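Local coordinates for pyridine synthase TbtD (Thermobispora bispora, PDB 5WA4), which probably forms the central pyridine ring of the thiopeptide antibiotic thiomuracin by a formal [4+2] aza-cycloaddition on a leader-bearing precursor peptide, at residues E156-G161 with P165-D170; V173-A178 with R251-I256. All coordinates share one frame; numbering follows the deposited sequence.

In the fold
The chain passes through the four-stranded antiparallel sheet and its helices before it reaches helix 135-159. Interaction 1 comes first and closes a very short loop: helix 135-159 ends, four residues intervene, and the start of helix 164-178 packs back on that end. Interaction 2 opens on the last turns of the same helix 164-178. It closes a much longer loop, mostly helical, with helix 244-265. The two contacts follow in series and neither nest nor cross. Their centres lie about 18 Å apart. Helix 164-178 is thus held near its start by the helix before it and near its end by helix 244-265.

Interaction 1: E156-G161 with P165-D170; sequences ERVRSG and PTIAFD
Ile167 puts its CD1 methyl against the last turn of helix 135-159, where it meets both Arg157 and Val158. The methyl is 4.3 Å from Val158 CG2 and equally far from Arg157 CB. Ile167 reaches this far because its chain is extended at the end, with CD1 anti to CA (chi2 177°). Arg157 touches with CB, the base of its side chain, and its guanidinium folds round so that the methyl lies at its edge, near its plane. The contact is small, about 102 Å² in all, and is van der Waals packing with no polar bond between the segments.

Ionic groups lie around it. Arg157 NH2 is 6.2 Å from Asp170 OD2, so any attraction between them is long-range. Asp170 forms a salt bridge with Arg226. Arg159 NH2 makes a weak salt bridge of 3.4 Å to Glu156 OE2, which lies in the guanidinium plane. Arg159 NH1 also pairs with Asp24 and Asp28, tying this turn to helix 22-35. The bound peptide packs on Arg157 through an acidic side chain and on Pro165 and Phe169 through apolar ones, consistent with a place in the leader-peptide site.

Gly161, with positive phi, is the C-prime residue of a Schellman motif that closes the first helix. Its N bonds to Val158 O at 2.9 Å, and Ala162 N pairs with the less surely placed Arg157 O. The two helices form an alpha-alpha hairpin.

Interaction 2: V173-A178 with R251-I256; sequences VATAHA and RRLRPI
Thr175 and Leu253 meet through the branched end of the threonine. Leu253 CD1 lies 3.7 Å from Thr175 OG1 and 3.8 Å from Thr175 CG2, so one methyl touches both branches. The two side chains cross at about a right angle. Thr175 CG2 stands anti to the backbone N, and OG1 lies beside that N, anti to the carbonyl carbon (chi1 -58°). Leu253 has a less regular first torsion, chi1 -102°, and sends CD1 toward helix 164-178. Val317 and Thr321 of helix 307-328 and Phe143 of helix 135-159 also touch Leu253.

The second touch lies nearer the surface. Arg254 CB does not point at 173-178, but the long chain carries NH2 across to 4.3 Å from Ala178 CB. The methyl meets the guanidinium obliquely.

The buried Thr175 hydroxyl is satisfied beyond the two segments, by Trp249 NE1, Leu171 O and Thr321 OG1. Toward Leu253 it therefore contributes only van der Waals contact. Between the two segments there is only packing, but one turn before Leu253 the bond from Trp249 NE1 to Thr175 OG1 links the same two helices, while Thr321 ties in helix 307-328.

Interaction 1: E156-G161 with P165-D170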
loop_
_atom_site.group_PDB
_atom_site.type_symbol
_atom_site.label_atom_id
_atom_site.label_comp_id
_atom_site.label_asym_id
_atom_site.label_seq_id
_atom_site.Cartn_x
_atom_site.Cartn_y
_atom_site.Cartn_z
ATOM N N GLU E 156 -43.148 14.873 15.878
ATOM C CA GLU E 156 -44.582 14.838 16.165
ATOM C C GLU E 156 -45.282 14.041 15.069
ATOM O O GLU E 156 -46.263 13.336 15.322
ATOM C CB GLU E 156 -45.173 16.249 16.313
ATOM C CG GLU E 156 -44.748 16.957 17.618
ATOM C CD GLU E 156 -45.866 17.766 18.289
ATOM O OE1 GLU E 156 -46.037 18.960 17.930
ATOM O OE2 GLU E 156 -46.555 17.219 19.188
ATOM N N ARG E 157 -44.752 14.107 13.860
ATOM C CA ARG E 157 -45.239 13.233 12.807
ATOM C C ARG E 157 -44.856 11.772 13.076
ATOM O O ARG E 157 -45.508 10.846 12.608
ATOM C CB ARG E 157 -44.699 13.690 11.457
ATOM C CG ARG E 157 -45.548 14.753 10.811
ATOM C CD ARG E 157 -45.013 15.102 9.466
ATOM N NE ARG E 157 -44.847 13.918 8.629
ATOM C CZ ARG E 157 -45.826 13.351 7.938
ATOM N NH1 ARG E 157 -47.047 13.858 7.996
ATOM N NH2 ARG E 157 -45.581 12.287 7.186
ATOM N N VAL E 158 -43.797 11.561 13.843
ATOM C CA VAL E 158 -43.360 10.206 14.139
ATOM C C VAL E 158 -44.256 9.593 15.224
ATOM O O VAL E 158 -44.652 8.421 15.139
ATOM C CB VAL E 158 -41.864 10.205 14.543
ATOM C CG1 VAL E 158 -41.560 9.200 15.672
ATOM C CG2 VAL E 158 -40.976 10.004 13.287
ATOM N N ARG E 159 -44.607 10.409 16.210
ATOM C CA ARG E 159 -45.411 9.994 17.349
ATOM C C ARG E 159 -46.813 9.498 16.915
ATOM O O ARG E 159 -47.505 8.782 17.650
ATOM C CB ARG E 159 -45.520 11.161 18.328
ATOM C CG ARG E 159 -46.233 10.828 19.581
ATOM C CD ARG E 159 -45.617 11.543 20.753
ATOM N NE ARG E 159 -45.904 12.970 20.741
ATOM C CZ ARG E 159 -45.680 13.763 21.786
ATOM N NH1 ARG E 159 -45.177 13.249 22.913
ATOM N NH2 ARG E 159 -45.964 15.066 21.708
ATOM N N SER E 160 -47.211 9.869 15.703
ATOM C CA SER E 160 -48.503 9.483 15.173
ATOM C C SER E 160 -48.370 8.445 14.048
ATOM O O SER E 160 -49.305 8.220 13.285
ATOM C CB SER E 160 -49.264 10.728 14.672
ATOM O OG SER E 160 -48.873 11.120 13.353
ATOM N N GLY E 161 -47.205 7.823 13.926
ATOM C CA GLY E 161 -47.081 6.684 13.030
ATOM C C GLY E 161 -46.583 6.947 11.622
ATOM O O GLY E 161 -46.559 6.037 10.779
ATOM N N PRO E 165 -38.179 6.833 8.258
ATOM C CA PRO E 165 -37.433 6.743 6.997
ATOM C C PRO E 165 -37.999 7.592 5.880
ATOM O O PRO E 165 -37.235 8.022 5.026
ATOM C CB PRO E 165 -37.534 5.256 6.647
ATOM C CG PRO E 165 -37.522 4.605 7.955
ATOM C CD PRO E 165 -38.356 5.499 8.852
ATOM N N THR E 166 -39.304 7.829 5.887
ATOM C CA THR E 166 -39.955 8.565 4.802
ATOM C C THR E 166 -39.693 10.051 4.965
ATOM O O THR E 166 -39.623 10.786 3.986
ATOM C CB THR E 166 -41.492 8.300 4.751
ATOM O OG1 THR E 166 -41.735 6.892 4.858
ATOM C CG2 THR E 166 -42.106 8.816 3.432
ATOM N N ILE E 167 -39.559 10.499 6.201
ATOM C CA ILE E 167 -39.126 11.860 6.414
ATOM C C ILE E 167 -37.693 12.006 5.883
ATOM O O ILE E 167 -37.406 12.905 5.082
ATOM C CB ILE E 167 -39.202 12.252 7.886
ATOM C CG1 ILE E 167 -40.674 12.228 8.339
ATOM C CG2 ILE E 167 -38.539 13.619 8.096
ATOM C CD1 ILE E 167 -40.908 12.526 9.835
ATOM N N ALA E 168 -36.821 11.089 6.289
ATOM C CA ALA E 168 -35.442 11.091 5.828
ATOM C C ALA E 168 -35.357 11.014 4.311
ATOM O O ALA E 168 -34.517 11.676 3.706
ATOM C CB ALA E 168 -34.678 9.972 6.438
ATOM N N PHE E 169 -36.222 10.232 3.681
ATOM C CA PHE E 169 -36.164 10.152 2.228
ATOM C C PHE E 169 -36.398 11.541 1.635
ATOM O O PHE E 169 -35.611 12.003 0.807
ATOM C CB PHE E 169 -37.184 9.150 1.692
ATOM C CG PHE E 169 -37.170 8.998 0.186
ATOM C CD1 PHE E 169 -37.995 9.778 -0.614
ATOM C CD2 PHE E 169 -36.340 8.076 -0.425
ATOM C CE1 PHE E 169 -37.986 9.635 -2.000
ATOM C CE2 PHE E 169 -36.337 7.925 -1.816
ATOM C CZ PHE E 169 -37.164 8.702 -2.598
ATOM N N ASP E 170 -37.462 12.209 2.088
ATOM C CA ASP E 170 -37.812 13.538 1.592
ATOM C C ASP E 170 -36.642 14.535 1.783
ATOM O O ASP E 170 -36.182 15.144 0.814
ATOM C CB ASP E 170 -39.080 14.080 2.283
ATOM C CG ASP E 170 -40.362 13.281 1.956
ATOM O OD1 ASP E 170 -40.422 12.582 0.926
ATOM O OD2 ASP E 170 -41.339 13.390 2.736
#

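Interaction 2: V173-A178 with R251-I256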
loop_
_atom_site.group_PDB
_atom_site.type_symbol
_atom_site.label_atom_id
_atom_site.label_comp_id
_atom_site.label_asym_id
_atom_site.label_seq_id
_atom_site.Cartn_x
_atom_site.Cartn_y
_atom_site.Cartn_z
ATOM N N VAL E 173 -33.423 13.694 -0.365
ATOM C CA VAL E 173 -33.668 13.990 -1.777
ATOM C C VAL E 173 -33.732 15.504 -2.047
ATOM O O VAL E 173 -33.213 15.977 -3.053
ATOM C CB VAL E 173 -34.996 13.339 -2.265
ATOM C CG1 VAL E 173 -35.303 13.728 -3.707
ATOM C CG2 VAL E 173 -34.940 11.833 -2.143
ATOM N N ALA E 174 -34.371 16.248 -1.146
ATOM C CA ALA E 174 -34.645 17.666 -1.367
ATOM C C ALA E 174 -33.356 18.489 -1.363
ATOM O O ALA E 174 -33.153 19.364 -2.222
ATOM C CB ALA E 174 -35.609 18.193 -0.325
ATOM N N THR E 175 -32.493 18.196 -0.392
ATOM C CA THR E 175 -31.182 18.812 -0.307
ATOM C C THR E 175 -30.335 18.562 -1.569
ATOM O O THR E 175 -29.691 19.499 -2.090
ATOM C CB THR E 175 -30.446 18.322 0.938
ATOM O OG1 THR E 175 -31.237 18.641 2.090
ATOM C CG2 THR E 175 -29.094 18.997 1.077
ATOM N N ALA E 176 -30.330 17.331 -2.077
ATOM C CA ALA E 176 -29.506 17.043 -3.254
ATOM C C ALA E 176 -30.067 17.705 -4.487
ATOM O O ALA E 176 -29.326 17.972 -5.427
ATOM C CB ALA E 176 -29.377 15.562 -3.493
ATOM N N HIS E 177 -31.378 17.957 -4.511
ATOM C CA HIS E 177 -31.967 18.552 -5.716
ATOM C C HIS E 177 -31.797 20.070 -5.695
ATOM O O HIS E 177 -31.375 20.679 -6.682
ATOM C CB HIS E 177 -33.447 18.191 -5.868
ATOM C CG HIS E 177 -34.005 18.554 -7.207
ATOM N ND1 HIS E 177 -33.376 18.224 -8.387
ATOM C CD2 HIS E 177 -35.106 19.264 -7.554
ATOM C CE1 HIS E 177 -34.075 18.692 -9.405
ATOM N NE2 HIS E 177 -35.129 19.326 -8.927
ATOM N N ALA E 178 -32.113 20.666 -4.554
ATOM C CA ALA E 178 -32.148 22.104 -4.422
ATOM C C ALA E 178 -30.760 22.706 -4.229
ATOM O O ALA E 178 -30.401 23.668 -4.899
ATOM C CB ALA E 178 -33.061 22.495 -3.261
ATOM N N ARG E 251 -35.322 26.004 2.310
ATOM C CA ARG E 251 -35.260 27.440 2.573
ATOM C C ARG E 251 -34.327 27.828 3.731
ATOM O O ARG E 251 -33.803 28.943 3.781
ATOM C CB ARG E 251 -36.672 27.960 2.842
ATOM C CG ARG E 251 -36.745 29.424 3.037
ATOM C CD ARG E 251 -38.035 29.838 3.642
ATOM N NE ARG E 251 -39.097 29.019 3.121
ATOM C CZ ARG E 251 -40.118 28.583 3.848
ATOM N NH1 ARG E 251 -40.264 28.975 5.112
ATOM N NH2 ARG E 251 -41.037 27.824 3.275
ATOM N N ARG E 252 -34.100 26.881 4.626
ATOM C CA ARG E 252 -33.368 27.068 5.870
ATOM C C ARG E 252 -31.923 26.606 5.696
ATOM O O ARG E 252 -31.049 26.888 6.523
ATOM C CB ARG E 252 -34.057 26.271 6.985
ATOM C CG ARG E 252 -33.476 26.374 8.377
ATOM C CD ARG E 252 -34.589 26.096 9.398
ATOM N NE ARG E 252 -35.188 27.319 9.948
ATOM C CZ ARG E 252 -36.338 27.363 10.621
ATOM N NH1 ARG E 252 -37.038 26.248 10.811
ATOM N NH2 ARG E 252 -36.794 28.522 11.092
ATOM N N LEU E 253 -31.681 25.869 4.619
ATOM C CA LEU E 253 -30.352 25.333 4.363
ATOM C C LEU E 253 -29.601 26.245 3.385
ATOM O O LEU E 253 -28.379 26.303 3.421
ATOM C CB LEU E 253 -30.424 23.914 3.794
ATOM C CG LEU E 253 -30.151 22.737 4.717
ATOM C CD1 LEU E 253 -29.738 21.539 3.889
ATOM C CD2 LEU E 253 -29.090 23.106 5.704
ATOM N N ARG E 254 -30.339 26.945 2.518
ATOM C CA ARG E 254 -29.707 27.807 1.523
ATOM C C ARG E 254 -28.789 28.852 2.169
ATOM O O ARG E 254 -27.650 28.992 1.739
ATOM C CB ARG E 254 -30.751 28.480 0.630
ATOM C CG ARG E 254 -30.344 28.439 -0.833
ATOM C CD ARG E 254 -31.392 29.037 -1.755
ATOM N NE ARG E 254 -31.942 28.055 -2.691
ATOM C CZ ARG E 254 -33.199 27.620 -2.651
ATOM N NH1 ARG E 254 -34.044 28.103 -1.732
ATOM N NH2 ARG E 254 -33.620 26.719 -3.541
ATOM N N PRO E 255 -29.251 29.552 3.223
ATOM C CA PRO E 255 -28.272 30.395 3.905
ATOM C C PRO E 255 -27.051 29.601 4.356
ATOM O O PRO E 255 -25.946 30.032 4.066
ATOM C CB PRO E 255 -29.045 30.925 5.120
ATOM C CG PRO E 255 -30.430 30.865 4.713
ATOM C CD PRO E 255 -30.553 29.612 3.904
ATOM N N ILE E 256 -27.248 28.474 5.041
ATOM C CA ILE E 256 -26.133 27.640 5.495
ATOM C C ILE E 256 -25.161 27.293 4.334
ATOM O O ILE E 256 -23.945 27.418 4.495
ATOM C CB ILE E 256 -26.663 26.345 6.174
ATOM C CG1 ILE E 256 -27.594 26.687 7.339
ATOM C CG2 ILE E 256 -25.526 25.497 6.716
ATOM C CD1 ILE E 256 -26.887 27.350 8.506
#